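Local coordinates for uncharacterized protein Atu1872 (Agrobacterium tumefaciens, PDB 2QNT) that is of unknown function but belongs to the glyoxalase/bleomycin resistance protein/dioxygenase family and pairs with a second copy of itself, at residues Glu97-Leu102 against Arg113-Asp118; Ile13-Asp18 against Glu69-Arg74. All blocks are in the same frame, centred on the assembly; numbering follows the deposited sequence.

Interaction 1 (Glu97-Leu102 against Arg113-Asp118); sequences ELIHPL and RFYDPD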
loop_
_atom_site.group_PDB
_atom_site.type_symbol
_atom_site.label_atom_id
_atom_site.label_comp_id
_atom_site.label_asym_id
_atom_site.label_seq_id
_atom_site.Cartn_x
_atom_site.Cartn_y
_atom_site.Cartn_z
ATOM N N GLU A 97 -5.585 14.785 -11.913
ATOM C CA GLU A 97 -4.541 15.750 -11.719
ATOM C C GLU A 97 -3.185 15.037 -11.850
ATOM O O GLU A 97 -2.778 14.290 -10.956
ATOM C CB GLU A 97 -4.702 16.386 -10.348
ATOM C CG GLU A 97 -3.692 17.463 -10.126
ATOM C CD GLU A 97 -3.794 18.109 -8.785
ATOM O OE1 GLU A 97 -4.794 17.861 -8.062
ATOM O OE2 GLU A 97 -2.849 18.855 -8.453
ATOM N N LEU A 98 -2.491 15.264 -12.957
ATOM C CA LEU A 98 -1.170 14.704 -13.162
ATOM C C LEU A 98 -0.150 15.354 -12.249
ATOM O O LEU A 98 -0.170 16.554 -12.009
ATOM C CB LEU A 98 -0.671 14.878 -14.619
ATOM C CG LEU A 98 -1.410 14.099 -15.701
ATOM C CD1 LEU A 98 -0.963 14.564 -17.118
ATOM C CD2 LEU A 98 -1.222 12.625 -15.563
ATOM N N ILE A 99 0.796 14.550 -11.792
ATOM C CA ILE A 99 2.057 15.016 -11.252
ATOM C C ILE A 99 3.007 15.298 -12.404
ATOM O O ILE A 99 3.626 16.341 -12.442
ATOM C CB ILE A 99 2.619 14.004 -10.231
ATOM C CG1 ILE A 99 1.691 13.912 -8.990
ATOM C CG2 ILE A 99 4.038 14.403 -9.856
ATOM C CD1 ILE A 99 1.985 12.732 -8.096
ATOM N N HIS A 100 3.064 14.383 -13.381
ATOM C CA HIS A 100 3.839 14.597 -14.597
ATOM C C HIS A 100 3.276 13.636 -15.651
ATOM O O HIS A 100 2.621 12.624 -15.317
ATOM C CB HIS A 100 5.356 14.371 -14.382
ATOM C CG HIS A 100 5.742 12.975 -13.990
ATOM N ND1 HIS A 100 5.777 11.922 -14.890
ATOM C CD2 HIS A 100 6.139 12.471 -12.799
ATOM C CE1 HIS A 100 6.156 10.821 -14.245
ATOM N NE2 HIS A 100 6.367 11.134 -12.976
ATOM N N PRO A 101 3.554 13.939 -16.931
ATOM C CA PRO A 101 3.058 13.107 -18.035
ATOM C C PRO A 101 3.889 11.859 -18.228
ATOM O O PRO A 101 4.812 11.577 -17.465
ATOM C CB PRO A 101 3.092 14.051 -19.241
ATOM C CG PRO A 101 4.079 15.060 -18.912
ATOM C CD PRO A 101 4.223 15.153 -17.413
ATOM N N LEU A 102 3.570 11.116 -19.273
ATOM C CA LEU A 102 4.225 9.873 -19.554
ATOM C C LEU A 102 5.647 10.154 -19.999
ATOM O O LEU A 102 5.855 10.734 -21.081
ATOM C CB LEU A 102 3.377 9.113 -20.605
ATOM C CG LEU A 102 3.852 7.739 -21.062
ATOM C CD1 LEU A 102 4.069 6.806 -19.921
ATOM C CD2 LEU A 102 2.787 7.204 -22.010
ATOM N N ARG A 113 2.533 9.700 -13.445
ATOM C CA ARG A 113 2.186 9.744 -12.020
ATOM C C ARG A 113 1.122 10.819 -11.813
ATOM O O ARG A 113 1.097 11.835 -12.524
ATOM C CB ARG A 113 3.410 10.015 -11.171
ATOM C CG ARG A 113 4.491 8.943 -11.321
ATOM C CD ARG A 113 5.613 9.083 -10.308
ATOM N NE ARG A 113 6.654 8.054 -10.445
ATOM C CZ ARG A 113 7.828 8.240 -11.036
ATOM N NH1 ARG A 113 8.159 9.399 -11.606
ATOM N NH2 ARG A 113 8.736 7.274 -11.068
ATOM N N PHE A 114 0.219 10.579 -10.864
ATOM C CA PHE A 114 -0.961 11.400 -10.694
ATOM C C PHE A 114 -1.564 11.152 -9.345
ATOM O O PHE A 114 -1.156 10.259 -8.618
ATOM C CB PHE A 114 -1.981 11.139 -11.803
ATOM C CG PHE A 114 -2.388 9.702 -11.944
ATOM C CD1 PHE A 114 -3.544 9.227 -11.340
ATOM C CD2 PHE A 114 -1.657 8.828 -12.713
ATOM C CE1 PHE A 114 -3.923 7.920 -11.474
ATOM C CE2 PHE A 114 -2.053 7.506 -12.843
ATOM C CZ PHE A 114 -3.199 7.069 -12.216
ATOM N N TYR A 115 -2.582 11.927 -9.013
ATOM C CA TYR A 115 -3.277 11.786 -7.737
ATOM C C TYR A 115 -4.598 11.059 -7.898
ATOM O O TYR A 115 -5.295 11.244 -8.904
ATOM C CB TYR A 115 -3.589 13.155 -7.144
ATOM C CG TYR A 115 -2.365 13.958 -6.814
ATOM C CD1 TYR A 115 -1.516 13.592 -5.781
ATOM C CD2 TYR A 115 -2.017 15.056 -7.577
ATOM C CE1 TYR A 115 -0.373 14.345 -5.489
ATOM C CE2 TYR A 115 -0.890 15.793 -7.308
ATOM C CZ TYR A 115 -0.069 15.433 -6.258
ATOM O OH TYR A 115 1.065 16.172 -5.982
ATOM N N ASP A 116 -4.951 10.257 -6.906
ATOM C CA ASP A 116 -6.322 9.754 -6.792
ATOM C C ASP A 116 -7.227 10.823 -6.184
ATOM O O ASP A 116 -6.756 11.907 -5.853
ATOM C CB ASP A 116 -6.351 8.378 -6.130
ATOM C CG ASP A 116 -6.439 8.398 -4.648
ATOM O OD1 ASP A 116 -6.334 9.470 -4.007
ATOM O OD2 ASP A 116 -6.669 7.303 -4.057
ATOM N N PRO A 117 -8.537 10.569 -6.102
ATOM C CA PRO A 117 -9.448 11.578 -5.595
ATOM C C PRO A 117 -9.137 12.083 -4.184
ATOM O O PRO A 117 -9.577 13.176 -3.829
ATOM C CB PRO A 117 -10.805 10.869 -5.638
ATOM C CG PRO A 117 -10.649 9.938 -6.817
ATOM C CD PRO A 117 -9.258 9.398 -6.642
ATOM N N ASP A 118 -8.403 11.327 -3.380
ATOM C CA ASP A 118 -8.062 11.710 -2.014
ATOM C C ASP A 118 -6.660 12.297 -1.943
ATOM O O ASP A 118 -6.220 12.697 -0.846
ATOM C CB ASP A 118 -8.180 10.509 -1.076
ATOM C CG ASP A 118 -9.603 10.115 -0.865
ATOM O OD1 ASP A 118 -10.213 10.615 0.107
ATOM O OD2 ASP A 118 -10.128 9.352 -1.700
HETATM O O HOH W 1 -6.805 13.370 -9.637
#
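Arg-113 NH1 donates to His-100 NE2 at 2.8 Å, a bent bond (136°) whose donor sits somewhat out of the imidazole plane. Ring and guanidinium stand 76° apart, and His-100 ND1 donates to Pro-101 O along an in-plane lone pair. Placing CG between the backbone N and carbonyl carbon (chi1 63°) lays the His-100 ring over Arg-113 N. Further guanidinium partners are Glu-123, Gln-105 and a bound HEPES molecule, probably from the crystallisation liquor. Arg-113 O takes Ile-99 N at 2.8 Å and, weakly, His-100 N, so two successive amides share one carbonyl. This is a beta bulge in the antiparallel hairpin of strands 98-104 and 110-115 of the glyoxalase-like fold, 98-104 being the outermost of its sheet within the chain. At the non-hydrogen-bonded pair, Phe-114 CB packs against Leu-98 CD2 (4.1 Å), on the face opposite His-100 and Arg-113. Tyr-115 N donates to Glu-97 O (3.1 Å), while water 1 joins Glu-97 N to Tyr-115 O. Over one face of the Tyr-115 ring lies Ile-99 CG1, a CH-pi contact 3.9 Å from the centroid; the extended Glu-97 side chain runs past Tyr-115 CD2, and Tyr-115 OH is hydrogen-bonded to Trp-61 NE1 of the second subunit.

Interaction 2 (Ile13-Asp18 against Glu69-Arg74); sequences IPFVRD and EAYGRR
The Tyr-71 ring and CB meet Phe-15 through its CB, ring edge and backbone carbonyl. Phe-15 CB stands almost exactly above the middle of the Tyr-71 ring, a CH-pi contact 3.6 Å from the centroid and 7° off the normal. Because chi1 of Phe-15 (-66°) sets CG anti to the carbonyl carbon, its ring continues past the tyrosine and turns an edge to the same face: the pair is T-shaped, with centroids 5.7 Å apart and planes at 86°, and Phe-15 CD2 lies 3.9 Å from Tyr-71 CE1. The Tyr-71 side chain also packs on the strand backbone, its CB 3.3 Å from Phe-15 O and its CE2 beside the carbonyl of Val-16.

Polar links between the segments pass through water. Arg-17, its chain bent at chi3, directs NE to water 2 at 3.0 Å, and that water donates to Glu-69 O while lying above the other face of the Tyr-71 ring. Within the loop, Arg-73 NE donates to Ala-70 O (2.9 Å) and NH2 to Glu-69 O (3.1 Å), both carbonyls meeting the guanidinium edge-on and fixing its rotation.

Tyr-71 OH bonds to Glu-57, and Phe-15 O to His-120. Here the linker between the two βαβββ modules of a glyoxalase fold packs on the C-terminal end of the first module's opening strand, 7-16, whose sheet runs on into the second subunit.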
loop_
_atom_site.group_PDB
_atom_site.type_symbol
_atom_site.label_atom_id
_atom_site.label_comp_id
_atom_site.label_asym_id
_atom_site.label_seq_id
_atom_site.Cartn_x
_atom_site.Cartn_y
_atom_site.Cartn_z
ATOM N N ILE A 13 -4.241 -0.723 2.217
ATOM C CA ILE A 13 -5.593 -0.208 2.343
ATOM C C ILE A 13 -5.500 1.301 2.574
ATOM O O ILE A 13 -5.564 1.774 3.695
ATOM C CB ILE A 13 -6.393 -0.894 3.453
ATOM C CG1 ILE A 13 -6.303 -2.415 3.352
ATOM C CG2 ILE A 13 -7.851 -0.418 3.377
ATOM C CD1 ILE A 13 -6.936 -3.180 4.532
ATOM N N PRO A 14 -5.315 2.091 1.494
ATOM C CA PRO A 14 -5.418 3.542 1.613
ATOM C C PRO A 14 -6.784 3.943 2.125
ATOM O O PRO A 14 -7.810 3.355 1.741
ATOM C CB PRO A 14 -5.179 4.052 0.196
ATOM C CG PRO A 14 -4.667 2.885 -0.564
ATOM C CD PRO A 14 -5.043 1.652 0.113
ATOM N N PHE A 15 -6.796 4.983 2.952
ATOM C CA PHE A 15 -8.042 5.537 3.480
ATOM C C PHE A 15 -8.606 6.541 2.492
ATOM O O PHE A 15 -7.881 7.302 1.867
ATOM C CB PHE A 15 -7.795 6.278 4.771
ATOM C CG PHE A 15 -7.334 5.424 5.947
ATOM C CD1 PHE A 15 -7.085 4.062 5.831
ATOM C CD2 PHE A 15 -7.055 6.035 7.153
ATOM C CE1 PHE A 15 -6.614 3.316 6.927
ATOM C CE2 PHE A 15 -6.575 5.269 8.244
ATOM C CZ PHE A 15 -6.362 3.939 8.106
ATOM N N VAL A 16 -9.919 6.513 2.324
ATOM C CA VAL A 16 -10.612 7.407 1.379
ATOM C C VAL A 16 -11.791 8.087 2.048
ATOM O O VAL A 16 -12.407 7.538 2.957
ATOM C CB VAL A 16 -11.040 6.660 0.076
ATOM C CG1 VAL A 16 -9.812 5.992 -0.561
ATOM C CG2 VAL A 16 -12.153 5.631 0.331
ATOM N N ARG A 17 -12.106 9.302 1.608
ATOM C CA ARG A 17 -13.212 10.067 2.201
ATOM C C ARG A 17 -14.580 9.568 1.735
ATOM O O ARG A 17 -15.549 9.591 2.509
ATOM C CB ARG A 17 -13.051 11.556 1.886
ATOM C CG ARG A 17 -13.886 12.506 2.669
ATOM C CD ARG A 17 -13.577 13.957 2.258
ATOM N NE ARG A 17 -12.434 14.507 2.997
ATOM C CZ ARG A 17 -11.766 15.613 2.656
ATOM N NH1 ARG A 17 -12.102 16.306 1.574
ATOM N NH2 ARG A 17 -10.744 16.027 3.399
ATOM N N ASP A 18 -14.653 9.079 0.505
ATOM C CA ASP A 18 -15.931 8.729 -0.127
ATOM C C ASP A 18 -15.677 7.455 -0.917
ATOM O O ASP A 18 -14.987 7.475 -1.927
ATOM C CB ASP A 18 -16.385 9.897 -1.024
ATOM C CG ASP A 18 -17.731 9.682 -1.660
ATOM O OD1 ASP A 18 -18.020 8.619 -2.217
ATOM O OD2 ASP A 18 -18.535 10.622 -1.602
ATOM N N GLU A 69 -7.549 16.718 7.088
ATOM C CA GLU A 69 -6.977 17.062 5.815
ATOM C C GLU A 69 -7.182 15.862 4.916
ATOM O O GLU A 69 -7.557 14.781 5.368
ATOM C CB GLU A 69 -5.484 17.415 5.940
ATOM C CG GLU A 69 -4.609 16.357 6.625
ATOM C CD GLU A 69 -3.111 16.607 6.474
ATOM O OE1 GLU A 69 -2.690 17.289 5.516
ATOM O OE2 GLU A 69 -2.348 16.100 7.323
ATOM N N ALA A 70 -6.966 16.076 3.630
ATOM C CA ALA A 70 -7.060 15.012 2.651
ATOM C C ALA A 70 -6.186 13.868 3.098
ATOM O O ALA A 70 -5.139 14.072 3.690
ATOM C CB ALA A 70 -6.612 15.511 1.270
ATOM N N TYR A 71 -6.621 12.646 2.796
ATOM C CA TYR A 71 -5.830 11.453 3.167
ATOM C C TYR A 71 -4.529 11.326 2.397
ATOM O O TYR A 71 -3.605 10.659 2.834
ATOM C CB TYR A 71 -6.689 10.191 3.015
ATOM C CG TYR A 71 -7.650 9.985 4.134
ATOM C CD1 TYR A 71 -7.208 9.885 5.452
ATOM C CD2 TYR A 71 -9.009 9.892 3.909
ATOM C CE1 TYR A 71 -8.082 9.696 6.480
ATOM C CE2 TYR A 71 -9.896 9.685 4.927
ATOM C CZ TYR A 71 -9.428 9.619 6.232
ATOM O OH TYR A 71 -10.288 9.409 7.303
ATOM N N GLY A 72 -4.444 11.924 1.232
ATOM C CA GLY A 72 -3.189 11.928 0.510
ATOM C C GLY A 72 -2.118 12.781 1.138
ATOM O O GLY A 72 -2.308 13.990 1.280
ATOM N N ARG A 73 -0.997 12.177 1.546
ATOM C CA ARG A 73 -0.040 12.851 2.445
ATOM C C ARG A 73 1.445 12.632 2.097
ATOM O O ARG A 73 2.296 12.680 2.959
ATOM C CB ARG A 73 -0.354 12.497 3.913
ATOM C CG ARG A 73 -1.658 13.088 4.384
ATOM C CD ARG A 73 -2.166 12.581 5.747
ATOM N NE ARG A 73 -3.589 12.895 5.894
ATOM C CZ ARG A 73 -4.403 12.474 6.861
ATOM N NH1 ARG A 73 -3.956 11.723 7.862
ATOM N NH2 ARG A 73 -5.685 12.854 6.870
ATOM N N ARG A 74 1.713 12.428 0.821
ATOM C CA ARG A 74 3.075 12.265 0.237
ATOM C C ARG A 74 3.979 11.350 1.058
ATOM O O ARG A 74 5.157 11.607 1.228
ATOM C CB ARG A 74 3.757 13.622 -0.099
ATOM C CG ARG A 74 2.970 14.498 -1.121
ATOM C CD ARG A 74 3.865 15.509 -1.806
ATOM N NE ARG A 74 3.074 16.471 -2.524
ATOM C CZ ARG A 74 3.607 17.450 -3.223
ATOM N NH1 ARG A 74 4.924 17.624 -3.268
ATOM N NH2 ARG A 74 2.802 18.277 -3.836
HETATM O O HOH W 2 -10.184 13.214 4.406
#

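In the fold
Both segments of interaction 2 precede those of interaction 1 in the sequence, and the centres of the two contacts lie 14 Å apart. The 13-18 segment ends strand 7-16 of the first four-stranded sheet, whereas interaction 1 belongs to the second, where strands 110-115 and 98-104 are neighbours; the 69-74 loop leads into strand 76-82 of that second sheet. Asp-118 bridges the two contacts: its OD1 is 2.7 Å from Arg-17 N and its O is 2.8 Å from Gly-72 N, both probable hydrogen bonds. Asp-118 thereby ties the end of strand 7-16 and the linker between the sheets to the turn after strand 110-115, within one glyoxalase-like domain. Both contacts also touch the second subunit, so this junction lies beside the dimer interface.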